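PDB 2YKF: sensor histidine kinase PdtaS from Mycobacterium tuberculosis, which probably senses nutrient deprivation by binding cyclic di-GMP through its sensor region, then autophosphorylates on histidine to start a two-component signalling cascade. Local coordinates for residues F39-M44 and Q58-T63; T63-V68 and H131-A136. One frame throughout, in Å; residues are numbered along the deposited sequence.

Contact 1: residues F39-M44 and Q58-T63; sequences FADYLM and QCRPNT
The carbonyl oxygen of C59 is gripped by two donors: the amide of Y42, with Y42 N to C59 O at 3.0 Å, and a water that also donates to D41 OD1 and accepts from Q58 NE2. The amide stands 18° out of the carbonyl plane. The return bond, C59 N to Y42 O at 2.9 Å, lies in the carbonyl plane and is nearly straight, 167° at the hydrogen, so Y42 and C59 form a hydrogen-bonded antiparallel pair. L43 and Q58, the adjoining non-hydrogen-bonded pair, put their side chains on the other face of the sheet. There they run side by side, L43 CD1 resting 3.7 Å from Q58 CG, while Q58 OE1 accepts from A72 N.

One residue before the Y42-C59 pair, D41 turns its carboxylate to R60. Its CG is anti to the carbonyl carbon (chi1 -62°), which carries OD1 over the start of the R60 side chain, 3.4 Å from R60 CG; OD1 also bonds to T66 OG1. D41 OD1 to R60 NE is 4.4 Å, too far for a salt bridge; R60 NE instead bonds to V68 O. The P61 ring lies against the A40 backbone, with P61 CD 3.4 Å from A40 O. Beyond it, T63 OG1 lies 3.4 Å from F39 CD1 and bonds to D36 O. F39, with positive phi, is the C-prime residue of a Schellman motif ending helix 18-38, from which the chain enters the beta hairpin of strands 41-47 and 53-59 in the GAF-domain sheet.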
loop_
_atom_site.group_PDB
_atom_site.type_symbol
_atom_site.label_atom_id
_atom_site.label_comp_id
_atom_site.label_asym_id
_atom_site.label_seq_id
_atom_site.Cartn_x
_atom_site.Cartn_y
_atom_site.Cartn_z
ATOM N N PHE A 39 1.114 8.376 9.529
ATOM C CA PHE A 39 -0.343 8.555 9.421
ATOM C C PHE A 39 -0.704 10.014 9.127
ATOM O O PHE A 39 -1.669 10.567 9.719
ATOM C CB PHE A 39 -1.064 8.093 10.727
ATOM C CG PHE A 39 -0.671 6.723 11.169
ATOM C CD1 PHE A 39 -1.347 5.609 10.692
ATOM C CD2 PHE A 39 0.383 6.522 12.040
ATOM C CE1 PHE A 39 -0.963 4.332 11.067
ATOM C CE2 PHE A 39 0.780 5.247 12.387
ATOM C CZ PHE A 39 0.091 4.148 11.927
ATOM N N ALA A 40 0.034 10.634 8.214
ATOM C CA ALA A 40 -0.006 12.083 7.989
ATOM C C ALA A 40 0.188 12.427 6.560
ATOM O O ALA A 40 0.912 11.706 5.812
ATOM C CB ALA A 40 1.139 12.795 8.893
ATOM N N ASP A 41 -0.363 13.589 6.168
ATOM C CA ASP A 41 -0.059 14.200 4.911
ATOM C C ASP A 41 1.265 14.990 4.915
ATOM O O ASP A 41 1.636 15.599 5.941
ATOM C CB ASP A 41 -1.174 15.212 4.577
ATOM C CG ASP A 41 -2.491 14.569 4.423
ATOM O OD1 ASP A 41 -2.720 14.111 3.279
ATOM O OD2 ASP A 41 -3.313 14.546 5.397
ATOM N N TYR A 42 1.998 15.011 3.787
ATOM C CA TYR A 42 3.169 15.938 3.729
ATOM C C TYR A 42 3.058 16.786 2.511
ATOM O O TYR A 42 2.591 16.303 1.409
ATOM C CB TYR A 42 4.513 15.155 3.635
ATOM C CG TYR A 42 4.925 14.554 4.964
ATOM C CD1 TYR A 42 4.421 13.316 5.388
ATOM C CD2 TYR A 42 5.816 15.260 5.827
ATOM C CE1 TYR A 42 4.748 12.802 6.650
ATOM C CE2 TYR A 42 6.171 14.768 7.048
ATOM C CZ TYR A 42 5.672 13.514 7.448
ATOM O OH TYR A 42 6.079 13.014 8.643
ATOM N N LEU A 43 3.554 18.015 2.621
ATOM C CA LEU A 43 3.694 18.849 1.471
ATOM C C LEU A 43 5.162 19.211 1.384
ATOM O O LEU A 43 5.761 19.369 2.392
ATOM C CB LEU A 43 2.864 20.106 1.648
ATOM C CG LEU A 43 1.437 20.151 1.104
ATOM C CD1 LEU A 43 0.589 19.011 1.409
ATOM C CD2 LEU A 43 0.764 21.452 1.588
ATOM N N MET A 44 5.701 19.375 0.184
ATOM C CA MET A 44 7.081 19.790 0.019
ATOM C C MET A 44 7.116 21.223 -0.518
ATOM O O MET A 44 6.524 21.514 -1.527
ATOM C CB MET A 44 7.799 18.903 -0.978
ATOM C CG MET A 44 9.268 19.323 -1.168
ATOM S SD MET A 44 10.112 18.292 -2.425
ATOM C CE MET A 44 10.559 16.995 -1.308
ATOM N N GLN A 58 3.228 16.626 -2.992
ATOM C CA GLN A 58 2.347 16.373 -1.911
ATOM C C GLN A 58 2.138 14.854 -1.806
ATOM O O GLN A 58 2.048 14.150 -2.861
ATOM C CB GLN A 58 0.994 17.015 -2.272
ATOM C CG GLN A 58 -0.178 16.635 -1.278
ATOM C CD GLN A 58 -1.442 17.437 -1.636
ATOM O OE1 GLN A 58 -1.483 18.099 -2.670
ATOM N NE2 GLN A 58 -2.447 17.390 -0.780
ATOM N N CYS A 59 2.073 14.334 -0.615
ATOM C CA CYS A 59 1.728 12.922 -0.417
ATOM C C CYS A 59 0.610 12.764 0.600
ATOM O O CYS A 59 0.578 13.510 1.587
ATOM C CB CYS A 59 2.972 12.154 0.074
ATOM S SG CYS A 59 2.906 10.346 -0.091
ATOM N N ARG A 60 -0.275 11.809 0.419
ATOM C CA ARG A 60 -1.181 11.480 1.488
ATOM C C ARG A 60 -0.850 10.134 2.105
ATOM O O ARG A 60 -0.372 9.248 1.422
ATOM C CB ARG A 60 -2.640 11.453 0.975
ATOM C CG ARG A 60 -3.017 12.744 0.234
ATOM C CD ARG A 60 -4.515 12.746 -0.151
ATOM N NE ARG A 60 -4.835 14.132 -0.574
ATOM C CZ ARG A 60 -4.758 14.560 -1.816
ATOM N NH1 ARG A 60 -4.385 13.721 -2.785
ATOM N NH2 ARG A 60 -5.106 15.804 -2.114
ATOM N N PRO A 61 -1.218 9.920 3.374
ATOM C CA PRO A 61 -0.972 8.586 3.946
ATOM C C PRO A 61 -1.956 7.520 3.403
ATOM O O PRO A 61 -3.126 7.822 3.150
ATOM C CB PRO A 61 -1.237 8.802 5.437
ATOM C CG PRO A 61 -2.268 9.941 5.486
ATOM C CD PRO A 61 -2.023 10.786 4.250
ATOM N N ASN A 62 -1.465 6.289 3.181
ATOM C CA ASN A 62 -2.376 5.209 2.866
ATOM C C ASN A 62 -2.891 4.502 4.085
ATOM O O ASN A 62 -3.810 3.721 3.952
ATOM C CB ASN A 62 -1.712 4.192 1.919
ATOM C CG ASN A 62 -1.614 4.760 0.484
ATOM O OD1 ASN A 62 -2.346 5.686 0.127
ATOM N ND2 ASN A 62 -0.768 4.206 -0.313
ATOM N N THR A 63 -2.322 4.789 5.249
ATOM C CA THR A 63 -2.676 4.086 6.490
ATOM C C THR A 63 -3.691 4.902 7.335
ATOM O O THR A 63 -4.054 4.485 8.416
ATOM C CB THR A 63 -1.419 3.955 7.342
ATOM O OG1 THR A 63 -0.798 5.251 7.381
ATOM C CG2 THR A 63 -0.440 2.936 6.684
HETATM O O HOH W 1 -1.471 15.654 1.428
#

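Contact 2: residues T63-V68 and H131-A136; sequences TGPTVV and HQPELA
Two segments of the GAF domain meet here at one end of its sheet: residues 63-68, which include an ST turn, form a loop after strand 53-59, while residues 131-136 begin with the last residue of strand 123-131 and run on toward helix 143-161. No hydrogen bond crosses between them, and the 214 Å² of buried surface comes from apolar packing centred on V67.

The two methyl groups of V67 divide the work. CG1 is anti to the carbonyl carbon (chi1 -60°) and reaches the start of P133, 3.6 Å from P133 N, with the proline ring close behind: V67 CG1 to P133 CG is 3.9 Å. CG2 turns to the preceding residues, lying 3.6 Å from H131 CB and almost as near the amide nitrogen of Q132. The V67 side chain therefore spans the backbone from H131 to P133, two residues further on. P65 adds a looser touch at the margin, where P65 CG and P133 CG come to 4.3 Å.

V68 reaches the same strand end through its CG2 methyl, which approaches the base of the H131 side chain at an oblique angle. The imidazole has its polar partner on its own strand, H131 NE2 bonding to T129 OG1, and its ring also meets that of H111 with the planes at about 80°. On the side of P65, R139 of the second subunit packs against the proline, so the margin of this contact borders the dimer partner.

Within the first loop, a single bond closes the ST turn: V68 N donates to T66 OG1 at 3.0 Å, with 154° at the hydrogen.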
loop_
_atom_site.group_PDB
_atom_site.type_symbol
_atom_site.label_atom_id
_atom_site.label_comp_id
_atom_site.label_asym_id
_atom_site.label_seq_id
_atom_site.Cartn_x
_atom_site.Cartn_y
_atom_site.Cartn_z
ATOM N N THR A 63 -2.322 4.789 5.249
ATOM C CA THR A 63 -2.676 4.086 6.490
ATOM C C THR A 63 -3.691 4.902 7.335
ATOM O O THR A 63 -4.054 4.485 8.416
ATOM C CB THR A 63 -1.419 3.955 7.342
ATOM O OG1 THR A 63 -0.798 5.251 7.381
ATOM C CG2 THR A 63 -0.440 2.936 6.684
ATOM N N GLY A 64 -4.110 6.076 6.875
ATOM C CA GLY A 64 -5.203 6.793 7.590
ATOM C C GLY A 64 -5.804 7.883 6.733
ATOM O O GLY A 64 -5.315 8.151 5.615
ATOM N N PRO A 65 -6.866 8.555 7.228
ATOM C CA PRO A 65 -7.463 9.673 6.417
ATOM C C PRO A 65 -6.547 10.840 6.138
ATOM O O PRO A 65 -5.714 11.171 6.960
ATOM C CB PRO A 65 -8.637 10.159 7.302
ATOM C CG PRO A 65 -8.318 9.703 8.662
ATOM C CD PRO A 65 -7.614 8.360 8.499
ATOM N N THR A 66 -6.736 11.489 4.993
ATOM C CA THR A 66 -6.033 12.723 4.682
ATOM C C THR A 66 -6.758 13.909 5.394
ATOM O O THR A 66 -7.929 13.815 5.679
ATOM C CB THR A 66 -6.027 12.961 3.156
ATOM O OG1 THR A 66 -5.219 14.079 2.833
ATOM C CG2 THR A 66 -7.443 13.276 2.611
ATOM N N VAL A 67 -6.060 15.001 5.605
ATOM C CA VAL A 67 -6.699 16.257 6.031
ATOM C C VAL A 67 -6.413 17.298 4.987
ATOM O O VAL A 67 -6.825 18.458 5.107
ATOM C CB VAL A 67 -6.261 16.691 7.443
ATOM C CG1 VAL A 67 -6.661 15.550 8.440
ATOM C CG2 VAL A 67 -4.728 17.031 7.494
ATOM N N VAL A 68 -5.787 16.869 3.886
ATOM C CA VAL A 68 -5.543 17.764 2.786
ATOM C C VAL A 68 -6.244 17.216 1.543
ATOM O O VAL A 68 -5.656 16.479 0.759
ATOM C CB VAL A 68 -4.020 18.013 2.558
ATOM C CG1 VAL A 68 -3.806 19.167 1.656
ATOM C CG2 VAL A 68 -3.325 18.209 3.933
ATOM N N HIS A 131 0.713 17.363 8.050
ATOM C CA HIS A 131 -0.634 17.751 8.446
ATOM C C HIS A 131 -1.336 16.487 8.829
ATOM O O HIS A 131 -1.204 15.470 8.120
ATOM C CB HIS A 131 -1.346 18.370 7.265
ATOM C CG HIS A 131 -0.581 19.464 6.579
ATOM N ND1 HIS A 131 -1.047 20.760 6.507
ATOM C CD2 HIS A 131 0.561 19.432 5.850
ATOM C CE1 HIS A 131 -0.198 21.489 5.794
ATOM N NE2 HIS A 131 0.777 20.700 5.369
ATOM N N GLN A 132 -2.057 16.488 9.943
ATOM C CA GLN A 132 -2.720 15.286 10.351
ATOM C C GLN A 132 -3.971 15.563 11.142
ATOM O O GLN A 132 -4.162 16.701 11.572
ATOM C CB GLN A 132 -1.743 14.438 11.157
ATOM C CG GLN A 132 -1.416 14.973 12.547
ATOM C CD GLN A 132 -0.241 14.212 13.169
ATOM O OE1 GLN A 132 -0.269 12.976 13.293
ATOM N NE2 GLN A 132 0.797 14.948 13.542
ATOM N N PRO A 133 -4.830 14.538 11.330
ATOM C CA PRO A 133 -6.111 14.768 11.985
ATOM C C PRO A 133 -5.938 15.347 13.368
ATOM O O PRO A 133 -4.905 15.097 14.033
ATOM C CB PRO A 133 -6.725 13.373 12.050
ATOM C CG PRO A 133 -6.067 12.620 10.913
ATOM C CD PRO A 133 -4.669 13.111 10.971
ATOM N N GLU A 134 -6.899 16.188 13.768
ATOM C CA GLU A 134 -6.925 16.730 15.145
ATOM C C GLU A 134 -6.993 15.548 16.115
ATOM O O GLU A 134 -7.501 14.458 15.736
ATOM C CB GLU A 134 -8.056 17.762 15.376
ATOM C CG GLU A 134 -9.494 17.291 15.120
ATOM C CD GLU A 134 -10.539 18.014 16.026
ATOM O OE1 GLU A 134 -10.149 18.910 16.840
ATOM O OE2 GLU A 134 -11.750 17.661 15.937
ATOM N N LEU A 135 -6.469 15.745 17.335
ATOM C CA LEU A 135 -6.176 14.621 18.271
ATOM C C LEU A 135 -7.215 13.460 18.495
ATOM O O LEU A 135 -6.851 12.292 18.373
ATOM C CB LEU A 135 -5.516 15.127 19.587
ATOM C CG LEU A 135 -4.004 15.526 19.516
ATOM C CD1 LEU A 135 -3.623 16.759 20.388
ATOM C CD2 LEU A 135 -3.042 14.361 19.839
ATOM N N ALA A 136 -8.487 13.763 18.752
ATOM C CA ALA A 136 -9.504 12.696 18.908
ATOM C C ALA A 136 -9.914 11.912 17.613
ATOM O O ALA A 136 -10.604 10.869 17.694
ATOM C CB ALA A 136 -10.756 13.232 19.643
#

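How the contacts relate
Contact 1 closes along the chain before contact 2 opens, and T63 belongs to both; their centres are 9 Å apart. The D41 carboxylate ties them together with both oxygens: OD2 accepts from V67 N at 2.8 Å, while D41 OD1 pairs with T66 OG1 at 2.5 Å in a probable hydrogen bond. The hairpin thus holds the loop whose V67 methyls pack on residues 131-133. Q58 NE2 also packs against V68 CG1 at 3.3 Å. A bound sulfate, probably from the crystallisation liquor, lies about 4 Å from the T63 side chain and about 5 Å from that of P65. Both contacts also touch the second subunit.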